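Local coordinates for conserved hypothetical protein (PDB 1TSJ), which is of unknown function but belongs to a family named for 3-demethylubiquinone-9 3-methyltransferase, within the glyoxalase clan, at residues 33-38 with 47-52; 75-80 with 124-129. One frame throughout, in Å; residues are numbered along the deposited sequence.

Both contacts are strand pairings in one mixed sheet, and they follow each other along the chain, contact 1 being complete before contact 2 opens. Their centres lie 18 Å apart and their nearest atoms about 7 Å apart, without touching. Contact 1 is antiparallel, a hairpin near the surface whose centre is 13 Å from the centre of the chain; contact 2 is parallel, joins segments far apart in sequence and lies deeper, 7 Å from that centre. Strands 59-64 and 6-11 link them through the sheet, since 49-56 pairs with 59-64, 59-64 with 6-11, and 6-11 with 76-79.

Contact 1. Residues 33-38 with 47-52; sequences ITMAKY and GTVQHS
Residues 33-38 and 47-52 form the loop-side part of the antiparallel hairpin of strands 31-37 and 49-56, at the surface of the fold, interrupted by a classic bulge in which Gln50 and His51 both face Ala36. The carbonyl of Ala36 takes two backbone bonds there, one from Gln50 N (2.6 Å to Ala36 O) and one from His51 N (3.1 Å to Ala36 O), while Ala36 N returns a bond to His51 O. The one-residue slip turns Lys37 and Val49, though paired, to diverging directions. Beyond it the pairing continues into the turn with Gly47 N bound to Tyr38 O at 3.0 Å.

Side chains also meet across this end. Gln50 CB lies over one face of the Tyr38 ring, offset toward the rim, in a CH-pi contact 4.0 Å from the centroid; chi1 of 176° then sends CG on past the ring, 3.7 Å from Tyr38 CE2, the side chain crossing it at about a right angle. Thr48 CB meets the same ring at its edge, 3.8 Å from CD1 of Tyr38. Bent at chi2 and chi4, Lys37 curls back to place NZ 3.0 Å from Gly47 O, on a lone pair of that carbonyl. On the side turned to helix 16-26, the selenium of Met35, a selenomethionine, touches Val49 CG2 at 3.8 Å.

Met35, Val49 and Ser52 pack against helix 16-26, through Glu17, Val20 and Ala16. Lys37 NZ also forms a salt bridge with Glu17, and Thr48 OG1 is hydrogen-bonded to Asn14 OD1, while Val49 joins Asp65 through the backbone.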
ATOM      1  N   ILE A  33     -13.964  -2.373   2.231  1.00 25.23           N
ATOM      2  CA  ILE A  33     -13.934  -3.763   2.327  1.00 27.35           C
ATOM      3  C   ILE A  33     -13.161  -4.319   3.560  1.00 28.03           C
ATOM      4  O   ILE A  33     -13.449  -5.359   4.014  1.00 29.38           O
ATOM      5  CB  ILE A  33     -13.679  -4.475   0.948  1.00 28.50           C
ATOM      6  CG1 ILE A  33     -12.351  -5.137   0.915  1.00 29.63           C
ATOM      7  CG2 ILE A  33     -13.832  -3.548  -0.298  1.00 29.78           C
ATOM      8  CD1 ILE A  33     -12.341  -6.516   1.579  1.00 33.52           C
ATOM      9  N   THR A  34     -12.277  -3.599   4.211  1.00 30.27           N
ATOM     10  CA  THR A  34     -11.383  -4.168   5.239  1.00 30.62           C
ATOM     11  C   THR A  34     -10.881  -2.956   5.981  1.00 33.31           C
ATOM     12  O   THR A  34     -10.373  -1.990   5.373  1.00 32.93           O
ATOM     13  CB  THR A  34     -10.148  -4.900   4.570  1.00 32.16           C
ATOM     14  OG1 THR A  34     -10.469  -6.283   4.152  1.00 32.77           O
ATOM     15  CG2 THR A  34      -8.809  -4.951   5.483  1.00 32.12           C
HETATM   16  N   MSE A  35     -11.094  -2.984   7.289  1.00 35.95           N
HETATM   17  CA  MSE A  35     -10.422  -2.156   8.169  1.00 39.89           C
HETATM   18  C   MSE A  35      -9.896  -2.871   9.358  1.00 38.63           C
HETATM   19  O   MSE A  35     -10.673  -3.515  10.074  1.00 41.27           O
HETATM   20  CB  MSE A  35     -11.400  -1.177   8.688  1.00 41.01           C
HETATM   21  CG  MSE A  35     -11.425   0.015   7.936  1.00 45.04           C
HETATM   22 SE   MSE A  35     -11.371   1.605   9.045  1.00 52.99          SE
HETATM   23  CE  MSE A  35     -11.288   2.932   7.444  1.00 49.85           C
ATOM     24  N   ALA A  36      -8.617  -2.669   9.672  1.00 37.66           N
ATOM     25  CA  ALA A  36      -8.037  -3.217  10.865  1.00 36.43           C
ATOM     26  C   ALA A  36      -7.377  -2.114  11.596  1.00 37.86           C
ATOM     27  O   ALA A  36      -6.612  -1.407  10.995  1.00 38.93           O
ATOM     28  CB  ALA A  36      -7.098  -4.287  10.558  1.00 35.12           C
ATOM     29  N   LYS A  37      -7.719  -1.959  12.893  1.00 39.83           N
ATOM     30  CA  LYS A  37      -7.121  -0.953  13.761  1.00 40.99           C
ATOM     31  C   LYS A  37      -5.979  -1.501  14.591  1.00 42.50           C
ATOM     32  O   LYS A  37      -5.862  -2.740  14.806  1.00 45.32           O
ATOM     33  CB  LYS A  37      -8.120  -0.450  14.745  1.00 41.42           C
ATOM     34  CG  LYS A  37      -9.550  -0.226  14.264  1.00 42.26           C
ATOM     35  CD  LYS A  37      -9.668   0.756  13.138  1.00 45.01           C
ATOM     36  CE  LYS A  37     -11.039   1.523  13.168  1.00 45.74           C
ATOM     37  NZ  LYS A  37     -11.028   2.671  14.159  1.00 48.15           N
ATOM     38  N   TYR A  38      -5.158  -0.620  15.104  1.00 43.10           N
ATOM     39  CA  TYR A  38      -4.174  -1.030  16.094  1.00 45.59           C
ATOM     40  C   TYR A  38      -4.702  -1.298  17.514  1.00 47.26           C
ATOM     41  O   TYR A  38      -5.411  -0.431  18.101  1.00 48.31           O
ATOM     42  CB  TYR A  38      -3.110   0.038  16.232  1.00 46.41           C
ATOM     43  CG  TYR A  38      -2.184   0.083  15.015  1.00 47.62           C
ATOM     44  CD1 TYR A  38      -2.084   1.289  14.279  1.00 46.88           C
ATOM     45  CD2 TYR A  38      -1.375  -1.081  14.643  1.00 44.69           C
ATOM     46  CE1 TYR A  38      -1.314   1.374  13.262  1.00 46.51           C
ATOM     47  CE2 TYR A  38      -0.578  -1.024  13.594  1.00 44.56           C
ATOM     48  CZ  TYR A  38      -0.569   0.230  12.896  1.00 47.98           C
ATOM     49  OH  TYR A  38       0.176   0.418  11.766  1.00 51.65           O
ATOM     50  N   GLY A  47      -6.621   2.255  17.844  1.00 49.78           N
ATOM     51  CA  GLY A  47      -7.800   2.884  17.256  1.00 47.77           C
ATOM     52  C   GLY A  47      -7.447   3.428  15.876  1.00 46.27           C
ATOM     53  O   GLY A  47      -8.334   3.602  15.003  1.00 46.79           O
ATOM     54  N   THR A  48      -6.159   3.622  15.633  1.00 43.48           N
ATOM     55  CA  THR A  48      -5.698   3.896  14.292  1.00 42.59           C
ATOM     56  C   THR A  48      -5.793   2.773  13.266  1.00 41.02           C
ATOM     57  O   THR A  48      -5.799   1.606  13.637  1.00 42.41           O
ATOM     58  CB  THR A  48      -4.282   4.353  14.351  1.00 43.32           C
ATOM     59  OG1 THR A  48      -4.282   5.616  15.051  1.00 43.36           O
ATOM     60  CG2 THR A  48      -3.809   4.744  12.908  1.00 46.02           C
ATOM     61  N   VAL A  49      -5.864   3.113  11.968  1.00 38.68           N
ATOM     62  CA  VAL A  49      -5.979   2.081  10.926  1.00 35.31           C
ATOM     63  C   VAL A  49      -4.621   1.456  10.689  1.00 33.83           C
ATOM     64  O   VAL A  49      -3.631   2.135  10.591  1.00 31.51           O
ATOM     65  CB  VAL A  49      -6.592   2.656   9.668  1.00 33.71           C
ATOM     66  CG1 VAL A  49      -6.557   1.647   8.640  1.00 34.75           C
ATOM     67  CG2 VAL A  49      -7.991   2.997   9.955  1.00 30.98           C
ATOM     68  N   GLN A  50      -4.593   0.154  10.654  1.00 33.61           N
ATOM     69  CA  GLN A  50      -3.399  -0.586  10.335  1.00 36.05           C
ATOM     70  C   GLN A  50      -3.526  -0.999   8.930  1.00 35.44           C
ATOM     71  O   GLN A  50      -2.586  -1.071   8.196  1.00 34.98           O
ATOM     72  CB  GLN A  50      -3.366  -1.868  11.136  1.00 36.63           C
ATOM     73  CG  GLN A  50      -2.204  -2.886  10.894  1.00 39.36           C
ATOM     74  CD  GLN A  50      -2.329  -4.080  11.950  1.00 43.92           C
ATOM     75  OE1 GLN A  50      -1.276  -4.724  12.356  1.00 55.69           O
ATOM     76  NE2 GLN A  50      -3.601  -4.339  12.472  1.00 49.74           N
ATOM     77  N   HIS A  51      -4.722  -1.357   8.558  1.00 36.06           N
ATOM     78  CA  HIS A  51      -4.857  -1.849   7.241  1.00 37.44           C
ATOM     79  C   HIS A  51      -6.310  -1.539   6.827  1.00 36.02           C
ATOM     80  O   HIS A  51      -7.206  -1.959   7.537  1.00 36.13           O
ATOM     81  CB  HIS A  51      -4.509  -3.372   7.228  1.00 39.39           C
ATOM     82  CG  HIS A  51      -4.650  -4.045   5.857  1.00 47.64           C
ATOM     83  ND1 HIS A  51      -5.449  -5.185   5.651  1.00 53.01           N
ATOM     84  CD2 HIS A  51      -4.075  -3.749   4.627  1.00 52.15           C
ATOM     85  CE1 HIS A  51      -5.353  -5.550   4.368  1.00 54.30           C
ATOM     86  NE2 HIS A  51      -4.520  -4.711   3.730  1.00 54.91           N
ATOM     87  N   SER A  52      -6.513  -0.827   5.687  1.00 33.93           N
ATOM     88  CA  SER A  52      -7.839  -0.643   5.042  1.00 31.56           C
ATOM     89  C   SER A  52      -7.721  -0.934   3.563  1.00 28.82           C
ATOM     90  O   SER A  52      -6.815  -0.550   2.926  1.00 26.90           O
ATOM     91  CB  SER A  52      -8.388   0.816   5.211  1.00 32.67           C
ATOM     92  OG  SER A  52      -9.837   0.890   5.114  1.00 35.61           O
TER

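Contact 2. Residues 75-80 with 124-129; sequences SLFVTV and QLALPE
Gln124 and Ser75 make the side-chain hydrogen bond of this pairing, with NE2 of Gln124 2.8 Å from OG of Ser75. The bond is nearly straight (168° at the hydrogen), and the hydroxyl oxygen lies in the plane of the amide, which should limit rotation of that group. Both residues are buried. A backbone ladder continues from this end: Gln124 N donates to Leu76 O at 2.7 Å, Val78 N to Gln124 O, Ala126 N to Val78 O, and Val80 N to Ala126 O at 3.0 Å. Residues 124 and 126 therefore use both their N-H and C=O groups to bridge the parallel neighbour, the usual alternation of a parallel pair.

On one face of the sheet, the Phe77 side chain (chi1 173°) leans along its own strand and meets side chains of the next one. CD1 of Phe77 lies 3.8 Å from Gln124 CB and CZ of Phe77 3.6 Å from Ala126 CB, and the ring stands 77° to the glutamine amide. The ring of Phe9 meets that of Phe77, and Trp114 and Phe112 touch Gln124. The other face carries Val78 and Leu125, joined by Val80 CG2, 4.0 Å from Leu125 CB; Met86, Leu89 and Phe90 of helix 83-94 pack there.

Strand 76-79 thus runs between antiparallel 6-11 and parallel 122-127, in a mixed sheet with helices packed against it, consistent with the glyoxalase-type fold of this clan.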
ATOM      1  N   SER A  75       1.960   6.591  -1.767  1.00 37.57           N
ATOM      2  CA  SER A  75       2.570   5.582  -2.607  1.00 32.49           C
ATOM      3  C   SER A  75       1.828   4.622  -3.521  1.00 29.14           C
ATOM      4  O   SER A  75       0.641   4.642  -3.718  1.00 27.37           O
ATOM      5  CB  SER A  75       3.520   4.758  -1.712  1.00 32.28           C
ATOM      6  OG  SER A  75       2.961   3.873  -0.852  1.00 28.81           O
ATOM      7  N   LEU A  76       2.618   3.790  -4.184  1.00 26.29           N
ATOM      8  CA  LEU A  76       2.086   2.716  -5.049  1.00 22.49           C
ATOM      9  C   LEU A  76       2.469   1.405  -4.498  1.00 19.06           C
ATOM     10  O   LEU A  76       3.571   1.139  -4.288  1.00 19.40           O
ATOM     11  CB  LEU A  76       2.624   2.788  -6.485  1.00 22.39           C
ATOM     12  CG  LEU A  76       2.174   4.101  -7.144  1.00 24.21           C
ATOM     13  CD1 LEU A  76       2.878   4.299  -8.413  1.00 29.49           C
ATOM     14  CD2 LEU A  76       0.749   4.284  -7.443  1.00 24.91           C
ATOM     15  N   PHE A  77       1.509   0.585  -4.287  1.00 15.71           N
ATOM     16  CA  PHE A  77       1.684  -0.571  -3.554  1.00 14.46           C
ATOM     17  C   PHE A  77       1.567  -1.663  -4.611  1.00 15.75           C
ATOM     18  O   PHE A  77       0.483  -1.983  -5.167  1.00 15.28           O
ATOM     19  CB  PHE A  77       0.636  -0.679  -2.401  1.00 13.82           C
ATOM     20  CG  PHE A  77       0.650  -2.001  -1.645  1.00 11.70           C
ATOM     21  CD1 PHE A  77       1.243  -2.083  -0.429  1.00 15.41           C
ATOM     22  CD2 PHE A  77       0.214  -3.111  -2.183  1.00 11.98           C
ATOM     23  CE1 PHE A  77       1.357  -3.273   0.205  1.00 15.81           C
ATOM     24  CE2 PHE A  77       0.235  -4.278  -1.481  1.00 14.71           C
ATOM     25  CZ  PHE A  77       0.803  -4.346  -0.286  1.00 12.83           C
ATOM     26  N   VAL A  78       2.745  -2.259  -4.845  1.00 16.08           N
ATOM     27  CA  VAL A  78       2.909  -3.287  -5.799  1.00 15.59           C
ATOM     28  C   VAL A  78       2.984  -4.709  -5.168  1.00 16.33           C
ATOM     29  O   VAL A  78       3.882  -5.099  -4.420  1.00 14.48           O
ATOM     30  CB  VAL A  78       4.126  -2.919  -6.805  1.00 15.76           C
ATOM     31  CG1 VAL A  78       4.204  -3.889  -8.022  1.00 13.63           C
ATOM     32  CG2 VAL A  78       4.118  -1.446  -7.235  1.00 15.25           C
ATOM     33  N   THR A  79       1.950  -5.444  -5.496  1.00 18.35           N
ATOM     34  CA  THR A  79       1.909  -6.871  -5.361  1.00 21.79           C
ATOM     35  C   THR A  79       2.707  -7.650  -6.452  1.00 24.79           C
ATOM     36  O   THR A  79       2.311  -7.818  -7.647  1.00 26.83           O
ATOM     37  CB  THR A  79       0.489  -7.316  -5.391  1.00 21.55           C
ATOM     38  OG1 THR A  79      -0.212  -6.687  -4.305  1.00 27.00           O
ATOM     39  CG2 THR A  79       0.418  -8.810  -5.098  1.00 19.97           C
ATOM     40  N   VAL A  80       3.837  -8.150  -5.986  1.00 28.20           N
ATOM     41  CA  VAL A  80       4.857  -8.796  -6.769  1.00 30.62           C
ATOM     42  C   VAL A  80       4.465 -10.293  -6.935  1.00 31.07           C
ATOM     43  O   VAL A  80       3.818 -10.892  -6.016  1.00 27.81           O
ATOM     44  CB  VAL A  80       6.220  -8.479  -6.106  1.00 30.58           C
ATOM     45  CG1 VAL A  80       7.268  -9.157  -6.828  1.00 34.81           C
ATOM     46  CG2 VAL A  80       6.483  -6.876  -6.199  1.00 30.84           C
ATOM     47  N   GLN A 124       5.812   0.557  -2.873  1.00 18.63           N
ATOM     48  CA  GLN A 124       5.861  -0.608  -1.946  1.00 19.77           C
ATOM     49  C   GLN A 124       5.772  -1.835  -2.759  1.00 20.35           C
ATOM     50  O   GLN A 124       4.838  -1.932  -3.594  1.00 19.45           O
ATOM     51  CB  GLN A 124       4.742  -0.656  -0.893  1.00 18.79           C
ATOM     52  CG  GLN A 124       4.859   0.601  -0.094  1.00 23.11           C
ATOM     53  CD  GLN A 124       3.825   0.704   1.041  1.00 28.59           C
ATOM     54  OE1 GLN A 124       3.786  -0.184   1.935  1.00 31.48           O
ATOM     55  NE2 GLN A 124       2.949   1.765   0.987  1.00 25.25           N
ATOM     56  N   LEU A 125       6.758  -2.738  -2.482  1.00 21.01           N
ATOM     57  CA  LEU A 125       6.866  -4.039  -3.116  1.00 22.22           C
ATOM     58  C   LEU A 125       6.565  -5.158  -2.179  1.00 23.40           C
ATOM     59  O   LEU A 125       7.286  -5.340  -1.222  1.00 23.86           O
ATOM     60  CB  LEU A 125       8.249  -4.226  -3.758  1.00 22.38           C
ATOM     61  CG  LEU A 125       8.853  -2.938  -4.397  1.00 21.82           C
ATOM     62  CD1 LEU A 125      10.241  -3.202  -4.919  1.00 22.00           C
ATOM     63  CD2 LEU A 125       8.085  -2.390  -5.539  1.00 19.79           C
ATOM     64  N   ALA A 126       5.513  -5.898  -2.446  1.00 23.87           N
ATOM     65  CA  ALA A 126       5.049  -6.787  -1.448  1.00 25.73           C
ATOM     66  C   ALA A 126       4.949  -8.202  -2.038  1.00 27.95           C
ATOM     67  O   ALA A 126       4.179  -8.424  -2.987  1.00 29.24           O
ATOM     68  CB  ALA A 126       3.696  -6.325  -0.895  1.00 26.21           C
ATOM     69  N   LEU A 127       5.704  -9.176  -1.508  1.00 29.02           N
ATOM     70  CA  LEU A 127       5.572 -10.540  -1.993  1.00 30.31           C
ATOM     71  C   LEU A 127       4.708 -11.332  -1.068  1.00 31.50           C
ATOM     72  O   LEU A 127       5.105 -11.597   0.026  1.00 32.29           O
ATOM     73  CB  LEU A 127       6.886 -11.138  -1.991  1.00 29.79           C
ATOM     74  CG  LEU A 127       7.002 -12.271  -2.971  1.00 34.09           C
ATOM     75  CD1 LEU A 127       8.515 -12.415  -3.141  1.00 34.74           C
ATOM     76  CD2 LEU A 127       6.415 -13.554  -2.495  1.00 37.60           C
ATOM     77  N   PRO A 128       3.510 -11.693  -1.458  1.00 33.64           N
ATOM     78  CA  PRO A 128       2.594 -12.440  -0.514  1.00 35.69           C
ATOM     79  C   PRO A 128       3.076 -13.863   0.007  1.00 36.83           C
ATOM     80  O   PRO A 128       3.068 -14.130   1.260  1.00 37.60           O
ATOM     81  CB  PRO A 128       1.274 -12.555  -1.286  1.00 34.31           C
ATOM     82  CG  PRO A 128       1.411 -11.585  -2.479  1.00 34.86           C
ATOM     83  CD  PRO A 128       2.904 -11.484  -2.790  1.00 34.76           C
ATOM     84  N   GLU A 129       3.487 -14.733  -0.919  1.00 37.97           N
ATOM     85  CA  GLU A 129       3.767 -16.159  -0.557  1.00 39.36           C
ATOM     86  C   GLU A 129       2.480 -17.000  -0.330  1.00 39.58           C
ATOM     87  O   GLU A 129       1.806 -16.871   0.698  1.00 40.81           O
TER